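Local coordinates for methylated RNA-binding protein 1 (Saccharomyces cerevisiae S288c, PDB 4RCM) that recognises N6-methyladenosine in RNA through its YTH domain and lowers the stability of PHO4 mRNA, so regulating phosphate metabolism after transcription, at residues F62-I67 against S146-F151. Numbering follows the deposited sequence. Where two conformers were deposited one is given.
Sequences FLFFSI and SIINLF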
loop_
_atom_site.group_PDB
_atom_site.type_symbol
_atom_site.label_atom_id
_atom_site.label_comp_id
_atom_site.label_asym_id
_atom_site.label_seq_id
_atom_site.Cartn_x
_atom_site.Cartn_y
_atom_site.Cartn_z
ATOM N N PHE A 62 0.834 -2.953 -6.552
ATOM C CA PHE A 62 0.074 -2.809 -5.312
ATOM C C PHE A 62 0.934 -2.322 -4.158
ATOM O O PHE A 62 2.159 -2.643 -4.082
ATOM C CB PHE A 62 -0.596 -4.115 -4.934
ATOM C CG PHE A 62 -1.743 -4.441 -5.816
ATOM C CD1 PHE A 62 -1.524 -5.035 -7.038
ATOM C CD2 PHE A 62 -3.008 -4.066 -5.459
ATOM C CE1 PHE A 62 -2.588 -5.324 -7.867
ATOM C CE2 PHE A 62 -4.078 -4.326 -6.274
ATOM C CZ PHE A 62 -3.873 -4.952 -7.489
ATOM N N LEU A 63 0.265 -1.601 -3.245
ATOM C CA LEU A 63 0.886 -0.932 -2.086
ATOM C C LEU A 63 0.227 -1.382 -0.841
ATOM O O LEU A 63 -0.969 -1.144 -0.703
ATOM C CB LEU A 63 0.660 0.526 -2.178
ATOM C CG LEU A 63 1.132 1.059 -3.552
ATOM C CD1 LEU A 63 0.855 2.521 -3.607
ATOM C CD2 LEU A 63 2.594 0.813 -3.723
ATOM N N PHE A 64 0.977 -2.025 0.037
ATOM C CA PHE A 64 0.452 -2.346 1.369
ATOM C C PHE A 64 0.676 -1.116 2.275
ATOM O O PHE A 64 1.812 -0.809 2.674
ATOM C CB PHE A 64 1.169 -3.548 1.964
ATOM C CG PHE A 64 1.014 -4.825 1.173
ATOM C CD1 PHE A 64 -0.205 -5.484 1.115
ATOM C CD2 PHE A 64 2.101 -5.390 0.516
ATOM C CE1 PHE A 64 -0.331 -6.691 0.432
ATOM C CE2 PHE A 64 1.950 -6.594 -0.192
ATOM C CZ PHE A 64 0.741 -7.233 -0.218
ATOM N N PHE A 65 -0.390 -0.406 2.579
ATOM C CA PHE A 65 -0.313 0.719 3.526
ATOM C C PHE A 65 -0.182 0.367 5.004
ATOM O O PHE A 65 -1.034 -0.301 5.607
ATOM C CB PHE A 65 -1.483 1.612 3.326
ATOM C CG PHE A 65 -1.276 2.591 2.228
ATOM C CD1 PHE A 65 -1.455 2.235 0.900
ATOM C CD2 PHE A 65 -0.912 3.877 2.536
ATOM C CE1 PHE A 65 -1.262 3.195 -0.121
ATOM C CE2 PHE A 65 -0.752 4.825 1.540
ATOM C CZ PHE A 65 -0.889 4.472 0.221
ATOM N N SER A 66 0.846 0.934 5.603
ATOM C CA SER A 66 1.089 0.713 7.003
ATOM C C SER A 66 1.392 2.061 7.696
ATOM O O SER A 66 1.926 2.978 7.067
ATOM C CB SER A 66 2.294 -0.222 7.094
ATOM O OG SER A 66 2.436 -0.722 8.402
ATOM N N ILE A 67 1.049 2.179 8.976
ATOM C CA ILE A 67 1.379 3.397 9.782
ATOM C C ILE A 67 2.554 3.083 10.739
ATOM O O ILE A 67 2.480 2.126 11.581
ATOM C CB ILE A 67 0.136 3.905 10.583
ATOM C CG1 ILE A 67 -0.995 4.259 9.583
ATOM C CG2 ILE A 67 0.480 5.118 11.438
ATOM C CD1 ILE A 67 -2.372 4.136 10.216
ATOM N N SER A 146 0.154 -14.007 -1.135
ATOM C CA SER A 146 -0.351 -14.660 0.101
ATOM C C SER A 146 -0.873 -13.602 1.095
ATOM O O SER A 146 -1.867 -13.835 1.777
ATOM C CB SER A 146 0.723 -15.547 0.736
ATOM O OG SER A 146 1.765 -14.759 1.267
ATOM N N ILE A 147 -0.235 -12.429 1.174
ATOM C CA ILE A 147 -0.751 -11.368 2.039
ATOM C C ILE A 147 -2.102 -10.801 1.511
ATOM O O ILE A 147 -3.027 -10.573 2.286
ATOM C CB ILE A 147 0.289 -10.277 2.355
ATOM C CG1 ILE A 147 1.502 -10.880 3.081
ATOM C CG2 ILE A 147 -0.302 -9.255 3.333
ATOM C CD1 ILE A 147 2.776 -10.073 2.933
ATOM N N ILE A 148 -2.231 -10.599 0.198
ATOM C CA ILE A 148 -3.534 -10.182 -0.361
ATOM C C ILE A 148 -4.612 -11.155 0.078
ATOM O O ILE A 148 -5.696 -10.721 0.458
ATOM C CB ILE A 148 -3.529 -10.085 -1.902
ATOM C CG1 ILE A 148 -2.618 -8.954 -2.337
ATOM C CG2 ILE A 148 -4.919 -9.836 -2.443
ATOM C CD1 ILE A 148 -3.144 -7.556 -1.964
ATOM N N ASN A 149 -4.299 -12.462 0.072
ATOM C CA ASN A 149 -5.314 -13.475 0.377
ATOM C C ASN A 149 -5.769 -13.430 1.818
ATOM O O ASN A 149 -6.959 -13.707 2.128
ATOM C CB ASN A 149 -4.842 -14.892 0.008
ATOM C CG ASN A 149 -4.856 -15.149 -1.495
ATOM O OD1 ASN A 149 -5.689 -14.589 -2.250
ATOM N ND2 ASN A 149 -3.914 -15.955 -1.952
ATOM N N LEU A 150 -4.853 -13.051 2.707
ATOM C CA LEU A 150 -5.226 -12.815 4.108
ATOM C C LEU A 150 -6.111 -11.568 4.196
ATOM O O LEU A 150 -7.110 -11.555 4.904
ATOM C CB LEU A 150 -3.962 -12.709 4.978
ATOM C CG LEU A 150 -4.058 -12.536 6.475
ATOM C CD1 LEU A 150 -4.576 -13.803 7.175
ATOM C CD2 LEU A 150 -2.697 -12.126 7.063
ATOM N N PHE A 151 -5.772 -10.533 3.437
ATOM C CA PHE A 151 -6.567 -9.298 3.450
ATOM C C PHE A 151 -8.010 -9.545 2.931
ATOM O O PHE A 151 -8.948 -8.861 3.380
ATOM C CB PHE A 151 -5.888 -8.159 2.639
ATOM C CG PHE A 151 -4.969 -7.259 3.454
ATOM C CD1 PHE A 151 -5.485 -6.140 4.159
ATOM C CD2 PHE A 151 -3.603 -7.474 3.494
ATOM C CE1 PHE A 151 -4.655 -5.289 4.906
ATOM C CE2 PHE A 151 -2.759 -6.644 4.255
ATOM C CZ PHE A 151 -3.286 -5.534 4.950
#
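Phe64 reaches out from strand 62-67 into a three-residue apolar grip on helix 146-151, made by Ile147, Ile148 and Phe151. Its ring atom CE1 takes two of the contacts: Ile148 CD1 lies 3.8 Å from Phe64 CE1, and the branch methyl Ile147 CG2 lies 3.9 Å from the same atom. Ile147 also meets the far end of the ring, with its CB 4.0 Å from Phe64 CZ. In Ile148 the CG1 arm is anti to the carbonyl carbon (chi1 -67°), and the second torsion turns CD1 out of the extended form (chi2 -68°), which brings it to Phe64 CE1 although CB points along the interface.

The aromatic pair is looser, Phe64 CD1 to Phe151 CE2 being 4.2 Å, with the two rings meeting obliquely. One turn of helix brings Ile147 CG2 to the edge of the Phe151 ring, in its plane, and Ile147 CG2 and Phe151 CE2 touch neighbouring atoms of the Phe64 ring.

The backbones stay well apart, the segment axes approaching to 11.0 Å at 60°. Around this contact, Phe18 and Val76 of the adjoining strands touch Ile148, while Ile108 and Ile112 pack on Phe151. The last helix, 141-151, of the YTH domain is thereby laid against the central sheet. With no hydrogen bond across the segments, the join rests on van der Waals contact between hydrocarbon and aromatic surfaces, all four touching residues being buried.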